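PDB 1YOC: DUF4442 domain-containing protein from Pseudomonas aeruginosa, which is of unknown function but adopts a hot-dog fold related to the PaaI thioesterases and may therefore act on acyl-CoA thioesters. Local coordinates for residues G75-T78 / D79-P83. Residues are numbered along the deposited sequence; the frame is centred on the assembly and turned at random.
Sequences GTMT and DASIP
Ser81 folds back onto the preceding turn of helix, its side chain closing on Met77. Ser81 CB lies 3.2 Å from Met77 O. The hydroxyl, set beside its own backbone N (chi1 -48°), returns toward the same carbonyl, and Ser81 OG donates a hydrogen bond of 2.6 Å to Met77 O, approaching from above the carbonyl plane rather than along a lone pair. Ser81 OG also rests 3.6 Å from Met77 CG, and it has a second polar partner in the backbone N of Gly42. Serine suits this place because its one short arm can serve a helix carbonyl and a neighbouring turn together.

Thr78 O, one residue on, accepts two bonds. Ile82 N reaches Thr78 O at 3.1 Å, close to the carbonyl axis, whereas Ser81 N comes steeply from above the plane, with a C=O...N angle of 109°. This tightening of the last turn closes helix 63-81, the long central helix that the curved antiparallel sheet wraps in the hot-dog fold. Ile82 is the first residue to abandon helical angles, and Pro83, which has no N-H to donate, follows it. The branched chain of Ile82 lies over Thr78 O, with Ile82 CG1 3.5 Å from Thr78 O, while Ile82 CG2 meets Thr78 CG2 at 4.2 Å; Trp116 packs against both residues. Thr78 OG1 is hydrogen-bonded to Ala74 O one turn back, which satisfies a polar group on a buried residue and leaves the methyl for packing. Asp79 N continues the regular pattern with a 3.0 Å bond to Gly75 O. Asp79 OD1 accepts from Trp88 NE1 and OD2 from Ser4 N, an acid with two acceptor oxygens suiting a buried site between N-H donors of strand 86-97 and helix 2-13.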
loop_
_atom_site.group_PDB
_atom_site.type_symbol
_atom_site.label_atom_id
_atom_site.label_comp_id
_atom_site.label_asym_id
_atom_site.label_seq_id
_atom_site.Cartn_x
_atom_site.Cartn_y
_atom_site.Cartn_z
ATOM N N GLY B 75 12.651 -2.612 0.530
ATOM C CA GLY B 75 13.115 -3.164 -0.712
ATOM C C GLY B 75 14.487 -2.642 -1.093
ATOM O O GLY B 75 15.348 -3.421 -1.515
ATOM N N THR B 76 14.693 -1.334 -0.959
ATOM C CA THR B 76 15.995 -0.774 -1.309
ATOM C C THR B 76 17.072 -1.326 -0.345
ATOM O O THR B 76 18.178 -1.713 -0.773
ATOM C CB THR B 76 15.961 0.747 -1.277
ATOM O OG1 THR B 76 14.960 1.207 -2.210
ATOM C CG2 THR B 76 17.315 1.316 -1.802
ATOM N N MET B 77 16.768 -1.383 0.946
ATOM C CA MET B 77 17.768 -1.966 1.867
ATOM C C MET B 77 18.101 -3.433 1.463
ATOM O O MET B 77 19.253 -3.848 1.503
ATOM C CB MET B 77 17.256 -1.968 3.313
ATOM C CG MET B 77 18.248 -2.641 4.282
ATOM S SD MET B 77 17.814 -2.396 6.013
ATOM C CE MET B 77 16.271 -3.354 6.042
ATOM N N THR B 78 17.090 -4.228 1.132
ATOM C CA THR B 78 17.320 -5.630 0.737
ATOM C C THR B 78 18.249 -5.700 -0.474
ATOM O O THR B 78 19.225 -6.476 -0.478
ATOM C CB THR B 78 15.989 -6.316 0.432
ATOM O OG1 THR B 78 15.201 -6.342 1.634
ATOM C CG2 THR B 78 16.208 -7.768 -0.094
ATOM N N ASP B 79 17.963 -4.861 -1.465
ATOM C CA ASP B 79 18.777 -4.784 -2.689
ATOM C C ASP B 79 20.235 -4.409 -2.364
ATOM O O ASP B 79 21.181 -4.916 -2.996
ATOM C CB ASP B 79 18.193 -3.739 -3.645
ATOM C CG ASP B 79 18.774 -3.839 -5.054
ATOM O OD1 ASP B 79 18.513 -4.882 -5.707
ATOM O OD2 ASP B 79 19.499 -2.889 -5.483
ATOM N N ALA B 80 20.403 -3.514 -1.405
ATOM C CA ALA B 80 21.750 -3.064 -1.001
ATOM C C ALA B 80 22.487 -4.047 -0.089
ATOM O O ALA B 80 23.716 -4.001 0.020
ATOM C CB ALA B 80 21.649 -1.692 -0.262
ATOM N N SER B 81 21.749 -4.967 0.530
ATOM C CA SER B 81 22.340 -5.852 1.524
ATOM C C SER B 81 22.651 -7.301 1.176
ATOM O O SER B 81 23.605 -7.872 1.732
ATOM C CB SER B 81 21.476 -5.835 2.788
ATOM O OG SER B 81 21.167 -4.506 3.176
ATOM N N ILE B 82 21.866 -7.919 0.292
ATOM C CA ILE B 82 22.159 -9.326 -0.002
ATOM C C ILE B 82 23.341 -9.398 -0.964
ATOM O O ILE B 82 23.663 -8.417 -1.620
ATOM C CB ILE B 82 20.950 -10.031 -0.643
ATOM C CG1 ILE B 82 20.602 -9.359 -1.976
ATOM C CG2 ILE B 82 19.740 -9.956 0.336
ATOM C CD1 ILE B 82 19.488 -10.078 -2.755
ATOM N N PRO B 83 24.006 -10.568 -1.039
ATOM C CA PRO B 83 25.157 -10.792 -1.925
ATOM C C PRO B 83 24.727 -10.541 -3.364
ATOM O O PRO B 83 23.566 -10.821 -3.731
ATOM C CB PRO B 83 25.512 -12.277 -1.678
ATOM C CG PRO B 83 25.050 -12.509 -0.294
ATOM C CD PRO B 83 23.724 -11.763 -0.246
#